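Local coordinates for alpha-galactosidase 1 (Saccharomyces cerevisiae, PDB 3LRK), which hydrolyses terminal, non-reducing alpha-D-galactose residues from alpha-D-galactosides, working as a secreted, glycosylated homotetramer of glycoside hydrolase family 27, at residues A[332-337]-A[363-368]; A[341-346]-A[359-364]. The protein carries 1 engineered substitution. One frame throughout, in Å; residues are numbered along the deposited sequence.

Interaction 1 (A[332-337]-A[363-368]); sequences VSDTDE and GSVSRP
In the C-terminal beta-sandwich domain, the loop after strand 325-331 meets the lead-in and first residue of strand 367-371, Asp334 facing Ser364 and Arg367. Asp334 bonds with both its backbone and its carboxylate. Its carbonyl O accepts the backbone N-H of Ser364 at 2.9 Å (N to O), the donor standing well above the carbonyl plane. The carboxylate forms a salt bridge: OD2 of Asp334 lies 3.0 Å from NH1 of Arg367, met on its anti side and close to the guanidinium plane. The carboxylate and guanidinium planes are 55° apart, and only OD2 and NH1 make the bridge. CG1 of Val332 covers one guanidinium face near its rim, 3.8 Å from NH2 of Arg367. The chain of Arg367 bends at chi3 (-66°), turning the guanidinium so that its edge meets Asp334 and one face meets Val332. The hydroxyl OG of Ser364, placed between its backbone N and carbonyl carbon (chi1 63°), gives a weak hydrogen bond of 3.2 Å to O of Thr335. CG2 of Val365 lies 3.9 Å from OD1 of Asp334, the two side chains crossing at a slant. Asp336 instead turns its carboxylate to Thr215 and to backbone N-H groups of Tyr338 and Gln340. Asp334 is the centre of an inverse gamma turn, set in the connection between strands 325-331 and 342-349 of the beta-sandwich domain.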
ATOM      1  N   VAL A 332     -14.433  18.807  14.565  1.00 30.72           N
ATOM      2  CA  VAL A 332     -14.898  20.072  15.144  1.00 31.12           C
ATOM      3  C   VAL A 332     -13.740  21.038  15.427  1.00 31.48           C
ATOM      4  O   VAL A 332     -12.590  20.617  15.573  1.00 31.55           O
ATOM      5  CB  VAL A 332     -15.757  19.855  16.431  1.00 31.00           C
ATOM      6  CG1 VAL A 332     -17.006  19.029  16.125  1.00 30.59           C
ATOM      7  CG2 VAL A 332     -14.943  19.220  17.557  1.00 31.24           C
ATOM      8  N   SER A 333     -14.049  22.331  15.509  1.00 32.10           N
ATOM      9  CA  SER A 333     -13.027  23.346  15.765  1.00 32.84           C
ATOM     10  C   SER A 333     -12.575  23.359  17.231  1.00 33.04           C
ATOM     11  O   SER A 333     -11.528  23.914  17.555  1.00 33.13           O
ATOM     12  CB  SER A 333     -13.504  24.735  15.318  1.00 32.84           C
ATOM     13  OG  SER A 333     -14.710  25.091  15.969  1.00 34.28           O
ATOM     14  N   ASP A 334     -13.365  22.740  18.104  1.00 33.22           N
ATOM     15  CA  ASP A 334     -13.037  22.621  19.525  1.00 33.68           C
ATOM     16  C   ASP A 334     -12.062  21.468  19.741  1.00 33.49           C
ATOM     17  O   ASP A 334     -12.465  20.328  19.980  1.00 33.15           O
ATOM     18  CB  ASP A 334     -14.316  22.420  20.346  1.00 33.81           C
ATOM     19  CG  ASP A 334     -15.327  23.531  20.114  1.00 35.75           C
ATOM     20  OD1 ASP A 334     -15.029  24.691  20.495  1.00 35.93           O
ATOM     21  OD2 ASP A 334     -16.401  23.242  19.537  1.00 37.49           O
ATOM     22  N   THR A 335     -10.771  21.783  19.645  1.00 33.19           N
ATOM     23  CA  THR A 335      -9.723  20.775  19.737  1.00 32.74           C
ATOM     24  C   THR A 335      -8.957  20.878  21.055  1.00 32.41           C
ATOM     25  O   THR A 335      -8.899  21.944  21.682  1.00 32.57           O
ATOM     26  CB  THR A 335      -8.741  20.857  18.546  1.00 32.74           C
ATOM     27  OG1 THR A 335      -8.198  22.182  18.452  1.00 33.27           O
ATOM     28  CG2 THR A 335      -9.442  20.488  17.233  1.00 32.25           C
ATOM     29  N   ASP A 336      -8.385  19.758  21.476  1.00 31.42           N
ATOM     30  CA  ASP A 336      -7.682  19.683  22.748  1.00 30.81           C
ATOM     31  C   ASP A 336      -6.217  20.107  22.581  1.00 30.93           C
ATOM     32  O   ASP A 336      -5.819  20.568  21.505  1.00 30.21           O
ATOM     33  CB  ASP A 336      -7.811  18.277  23.350  1.00 30.35           C
ATOM     34  CG  ASP A 336      -7.217  17.182  22.458  1.00 29.46           C
ATOM     35  OD1 ASP A 336      -6.373  17.474  21.570  1.00 27.23           O
ATOM     36  OD2 ASP A 336      -7.589  16.012  22.675  1.00 27.74           O
ATOM     37  N   GLU A 337      -5.431  19.952  23.647  1.00 31.47           N
ATOM     38  CA  GLU A 337      -4.005  20.300  23.645  1.00 32.13           C
ATOM     39  C   GLU A 337      -3.195  19.618  22.525  1.00 32.00           C
ATOM     40  O   GLU A 337      -2.107  20.085  22.162  1.00 32.11           O
ATOM     41  CB  GLU A 337      -3.382  20.018  25.018  1.00 32.68           C
ATOM     42  CG  GLU A 337      -3.552  18.572  25.496  1.00 35.07           C
ATOM     43  CD  GLU A 337      -2.910  18.284  26.840  1.00 38.05           C
ATOM     44  OE1 GLU A 337      -3.551  17.572  27.651  1.00 40.05           O
ATOM     45  OE2 GLU A 337      -1.771  18.747  27.085  1.00 38.91           O
ATOM     46  N   GLY A 363     -14.744  16.313  21.147  1.00 27.98           N
ATOM     47  CA  GLY A 363     -14.277  17.702  21.161  1.00 28.15           C
ATOM     48  C   GLY A 363     -13.876  18.167  22.555  1.00 28.89           C
ATOM     49  O   GLY A 363     -14.159  17.497  23.547  1.00 28.97           O
ATOM     50  N   SER A 364     -13.216  19.323  22.623  1.00 29.74           N
ATOM     51  CA  SER A 364     -12.612  19.819  23.870  1.00 30.29           C
ATOM     52  C   SER A 364     -13.587  20.553  24.811  1.00 30.69           C
ATOM     53  O   SER A 364     -13.265  20.830  25.973  1.00 30.42           O
ATOM     54  CB  SER A 364     -11.429  20.731  23.541  1.00 30.26           C
ATOM     55  OG  SER A 364     -11.872  21.876  22.821  1.00 30.49           O
ATOM     56  N   VAL A 365     -14.777  20.862  24.308  1.00 31.52           N
ATOM     57  CA  VAL A 365     -15.772  21.591  25.090  1.00 32.48           C
ATOM     58  C   VAL A 365     -17.087  20.826  25.087  1.00 32.72           C
ATOM     59  O   VAL A 365     -17.358  20.040  24.174  1.00 32.65           O
ATOM     60  CB  VAL A 365     -16.004  23.041  24.546  1.00 32.41           C
ATOM     61  CG1 VAL A 365     -16.812  23.858  25.532  1.00 34.25           C
ATOM     62  CG2 VAL A 365     -14.690  23.743  24.281  1.00 32.58           C
ATOM     63  N   SER A 366     -17.888  21.060  26.122  1.00 33.28           N
ATOM     64  CA  SER A 366     -19.254  20.564  26.193  1.00 33.76           C
ATOM     65  C   SER A 366     -20.015  21.118  25.000  1.00 33.92           C
ATOM     66  O   SER A 366     -19.873  22.293  24.667  1.00 34.16           O
ATOM     67  CB  SER A 366     -19.903  21.030  27.498  1.00 33.77           C
ATOM     68  OG  SER A 366     -21.206  20.496  27.641  1.00 34.79           O
ATOM     69  N   ARG A 367     -20.803  20.278  24.340  1.00 34.19           N
ATOM     70  CA  ARG A 367     -21.574  20.730  23.187  1.00 34.70           C
ATOM     71  C   ARG A 367     -22.947  20.064  23.128  1.00 34.75           C
ATOM     72  O   ARG A 367     -23.123  18.953  23.634  1.00 34.66           O
ATOM     73  CB  ARG A 367     -20.799  20.508  21.882  1.00 34.99           C
ATOM     74  CG  ARG A 367     -20.984  19.130  21.255  1.00 35.46           C
ATOM     75  CD  ARG A 367     -20.006  18.861  20.132  1.00 36.35           C
ATOM     76  NE  ARG A 367     -20.181  19.720  18.962  1.00 35.84           N
ATOM     77  CZ  ARG A 367     -19.329  20.683  18.602  1.00 38.30           C
ATOM     78  NH1 ARG A 367     -18.241  20.930  19.330  1.00 37.72           N
ATOM     79  NH2 ARG A 367     -19.565  21.404  17.508  1.00 39.03           N
ATOM     80  N   PRO A 368     -23.931  20.753  22.526  1.00 35.12           N
ATOM     81  CA  PRO A 368     -25.193  20.081  22.240  1.00 35.20           C
ATOM     82  C   PRO A 368     -25.008  19.092  21.085  1.00 35.16           C
ATOM     83  O   PRO A 368     -24.288  19.380  20.129  1.00 34.97           O
ATOM     84  CB  PRO A 368     -26.117  21.230  21.833  1.00 35.28           C
ATOM     85  CG  PRO A 368     -25.192  22.256  21.260  1.00 35.80           C
ATOM     86  CD  PRO A 368     -23.943  22.163  22.090  1.00 35.11           C
TER

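Interaction 2 (A[341-346]-A[359-364]); sequences GEIQMW and LLNGGS
Gln344 and Leu360 exchange two backbone hydrogen bonds, Gln344 N to Leu360 O at 2.9 Å and Leu360 N to Gln344 O at 2.7 Å. Both are nearly straight, with an angle of 166° at each hydrogen. The non-hydrogen-bonded pairs Ile343-Asn361 and Met345-Leu359 flank this pair. On their face of the sheet, CG of Met345 presses on CD2 of Leu359 at 3.3 Å, tighter than usual for two carbons, and CG2 of Ile343 meets OD1 of Asn361. On the other face, Gln344 and Leu360 run side by side in the same direction, with OE1 of Gln344 3.7 Å from CD2 of Leu360. This register, with segments 342-346 and 359-361 running 167° apart, is that of the antiparallel hairpin of strands 342-349 and 355-361 within the C-terminal beta-sandwich domain. CG of Gln344 lies anti to its carbonyl carbon (chi1 -47°) and the chain is extended beyond it, which brings the amide alongside Leu360. A second shell fixes that amide: OE1 takes the indole NE1-H of Trp346 at 2.8 Å, in the carbonyl and ring planes, while NE2 donates at 2.9 Å to OE1 of Glu342, in the amide plane but above the carboxylate plane, and also to Asn244. Replacing Gln344 with alanine is likely to leave the Trp346 N-H without this acceptor and Glu342 OE1 with one donor fewer, and to open a gap beside Leu360 CD2. OD1 of Asn361 accepts from N of Gly363 at 3.1 Å, closing an Asx turn; its ND2 turns to the carbonyls of Val457 and Val365. Further out, Arg329 pairs with Glu342, and Leu243 of helix 239-246 packs over Gln344, Trp346 and Leu360.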
ATOM      1  N   GLY A 341     -10.077  16.693  17.826  1.00 28.03           N
ATOM      2  CA  GLY A 341     -11.473  16.988  18.128  1.00 27.48           C
ATOM      3  C   GLY A 341     -12.417  16.512  17.055  1.00 27.10           C
ATOM      4  O   GLY A 341     -12.411  17.016  15.926  1.00 27.34           O
ATOM      5  N   GLU A 342     -13.237  15.532  17.409  1.00 26.81           N
ATOM      6  CA  GLU A 342     -14.224  14.999  16.494  1.00 26.31           C
ATOM      7  C   GLU A 342     -15.456  14.556  17.275  1.00 26.16           C
ATOM      8  O   GLU A 342     -15.380  14.267  18.469  1.00 25.83           O
ATOM      9  CB  GLU A 342     -13.650  13.834  15.665  1.00 26.58           C
ATOM     10  CG  GLU A 342     -13.153  12.640  16.485  1.00 26.52           C
ATOM     11  CD  GLU A 342     -12.452  11.590  15.631  1.00 26.85           C
ATOM     12  OE1 GLU A 342     -13.106  11.002  14.754  1.00 27.21           O
ATOM     13  OE2 GLU A 342     -11.243  11.344  15.842  1.00 28.11           O
ATOM     14  N   ILE A 343     -16.585  14.514  16.588  1.00 25.88           N
ATOM     15  CA  ILE A 343     -17.837  14.041  17.172  1.00 26.45           C
ATOM     16  C   ILE A 343     -18.374  12.891  16.332  1.00 26.10           C
ATOM     17  O   ILE A 343     -18.223  12.885  15.106  1.00 26.53           O
ATOM     18  CB  ILE A 343     -18.882  15.184  17.303  1.00 26.66           C
ATOM     19  CG1 ILE A 343     -19.110  15.883  15.948  1.00 27.78           C
ATOM     20  CG2 ILE A 343     -18.428  16.183  18.378  1.00 26.60           C
ATOM     21  CD1 ILE A 343     -20.445  16.630  15.826  1.00 29.18           C
ATOM     22  N   GLN A 344     -18.972  11.905  16.995  1.00 25.80           N
ATOM     23  CA  GLN A 344     -19.449  10.708  16.315  1.00 25.20           C
ATOM     24  C   GLN A 344     -20.820  10.289  16.826  1.00 25.50           C
ATOM     25  O   GLN A 344     -21.160  10.506  17.993  1.00 25.46           O
ATOM     26  CB  GLN A 344     -18.464   9.542  16.480  1.00 24.95           C
ATOM     27  CG  GLN A 344     -16.983   9.892  16.214  1.00 24.16           C
ATOM     28  CD  GLN A 344     -16.064   8.676  16.246  1.00 23.77           C
ATOM     29  OE1 GLN A 344     -16.476   7.583  16.625  1.00 23.08           O
ATOM     30  NE2 GLN A 344     -14.809   8.870  15.852  1.00 23.28           N
ATOM     31  N   MET A 345     -21.595   9.695  15.933  1.00 25.51           N
ATOM     32  CA  MET A 345     -22.815   9.003  16.303  1.00 26.00           C
ATOM     33  C   MET A 345     -22.691   7.535  15.921  1.00 25.32           C
ATOM     34  O   MET A 345     -22.301   7.211  14.792  1.00 25.76           O
ATOM     35  CB  MET A 345     -24.009   9.599  15.584  1.00 26.43           C
ATOM     36  CG  MET A 345     -25.304   9.420  16.327  1.00 29.97           C
ATOM     37  SD  MET A 345     -26.681   9.005  15.257  1.00 39.22           S
ATOM     38  CE  MET A 345     -26.542   7.237  15.403  1.00 33.92           C
ATOM     39  N   TRP A 346     -23.021   6.655  16.863  1.00 24.33           N
ATOM     40  CA  TRP A 346     -23.056   5.222  16.607  1.00 23.84           C
ATOM     41  C   TRP A 346     -24.450   4.696  16.918  1.00 24.50           C
ATOM     42  O   TRP A 346     -25.176   5.266  17.743  1.00 24.34           O
ATOM     43  CB  TRP A 346     -22.024   4.480  17.461  1.00 22.64           C
ATOM     44  CG  TRP A 346     -20.566   4.794  17.179  1.00 22.19           C
ATOM     45  CD1 TRP A 346     -19.937   5.996  17.350  1.00 20.55           C
ATOM     46  CD2 TRP A 346     -19.551   3.872  16.730  1.00 20.96           C
ATOM     47  NE1 TRP A 346     -18.605   5.886  17.014  1.00 21.41           N
ATOM     48  CE2 TRP A 346     -18.339   4.589  16.650  1.00 20.52           C
ATOM     49  CE3 TRP A 346     -19.551   2.507  16.395  1.00 21.82           C
ATOM     50  CZ2 TRP A 346     -17.142   4.000  16.220  1.00 21.10           C
ATOM     51  CZ3 TRP A 346     -18.351   1.916  15.983  1.00 21.27           C
ATOM     52  CH2 TRP A 346     -17.170   2.665  15.893  1.00 20.73           C
ATOM     53  N   LEU A 359     -24.014   9.036  21.321  1.00 26.25           N
ATOM     54  CA  LEU A 359     -23.593  10.351  20.856  1.00 26.37           C
ATOM     55  C   LEU A 359     -22.265  10.690  21.528  1.00 26.40           C
ATOM     56  O   LEU A 359     -22.191  10.899  22.741  1.00 26.39           O
ATOM     57  CB  LEU A 359     -24.671  11.408  21.112  1.00 26.21           C
ATOM     58  CG  LEU A 359     -25.906  11.273  20.207  1.00 26.56           C
ATOM     59  CD1 LEU A 359     -27.064  12.147  20.701  1.00 26.46           C
ATOM     60  CD2 LEU A 359     -25.553  11.620  18.762  1.00 25.64           C
ATOM     61  N   LEU A 360     -21.208  10.706  20.725  1.00 26.31           N
ATOM     62  CA  LEU A 360     -19.857  10.765  21.255  1.00 26.11           C
ATOM     63  C   LEU A 360     -19.219  12.118  20.957  1.00 26.25           C
ATOM     64  O   LEU A 360     -19.069  12.510  19.796  1.00 26.26           O
ATOM     65  CB  LEU A 360     -19.019   9.601  20.697  1.00 26.17           C
ATOM     66  CG  LEU A 360     -17.548   9.425  21.091  1.00 26.53           C
ATOM     67  CD1 LEU A 360     -17.398   9.135  22.593  1.00 27.18           C
ATOM     68  CD2 LEU A 360     -16.946   8.296  20.262  1.00 27.59           C
ATOM     69  N   ASN A 361     -18.867  12.831  22.020  1.00 26.33           N
ATOM     70  CA  ASN A 361     -18.266  14.153  21.909  1.00 26.51           C
ATOM     71  C   ASN A 361     -16.762  14.098  22.170  1.00 26.69           C
ATOM     72  O   ASN A 361     -16.307  14.247  23.305  1.00 26.94           O
ATOM     73  CB  ASN A 361     -18.953  15.141  22.870  1.00 26.42           C
ATOM     74  CG  ASN A 361     -18.393  16.552  22.771  1.00 26.62           C
ATOM     75  OD1 ASN A 361     -17.683  16.895  21.822  1.00 27.68           O
ATOM     76  ND2 ASN A 361     -18.701  17.377  23.763  1.00 28.25           N
ATOM     77  N   GLY A 362     -15.993  13.900  21.109  1.00 26.80           N
ATOM     78  CA  GLY A 362     -14.536  13.891  21.220  1.00 27.34           C
ATOM     79  C   GLY A 362     -13.909  15.274  21.171  1.00 27.42           C
ATOM     80  O   GLY A 362     -12.686  15.395  21.149  1.00 27.44           O
ATOM     81  N   GLY A 363     -14.744  16.313  21.147  1.00 27.98           N
ATOM     82  CA  GLY A 363     -14.277  17.702  21.161  1.00 28.15           C
ATOM     83  C   GLY A 363     -13.876  18.167  22.555  1.00 28.89           C
ATOM     84  O   GLY A 363     -14.159  17.497  23.547  1.00 28.97           O
ATOM     85  N   SER A 364     -13.216  19.323  22.623  1.00 29.74           N
ATOM     86  CA  SER A 364     -12.612  19.819  23.870  1.00 30.29           C
ATOM     87  C   SER A 364     -13.587  20.553  24.811  1.00 30.69           C
ATOM     88  O   SER A 364     -13.265  20.830  25.973  1.00 30.42           O
ATOM     89  CB  SER A 364     -11.429  20.731  23.541  1.00 30.26           C
ATOM     90  OG  SER A 364     -11.872  21.876  22.821  1.00 30.49           O
TER
HETATM   91  O   HOH W   1     -11.750  13.669  19.299  1.00 27.74           O

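In the fold
Following the chain, strand 325-331 runs out into the loop 332-337, which returns as strand 342-349; that strand turns back as 355-361, and the chain then passes through 363-368 into strand 367-371. Interaction 2 closes the hairpin loop between residues 346 and 359, and interaction 1 spans it, so the smaller loop is nested within the larger. Both end on the same run of chain and share Gly363 and Ser364. Their centres are about 9 Å apart, and side chains join them: CD of Arg367 packs 3.6 Å from CG2 of Ile343. Together they tie the 325-331, 342-349 and 355-361 part of the six-stranded antiparallel sheet to the start of strand 367-371, which pairs with strand 453-457.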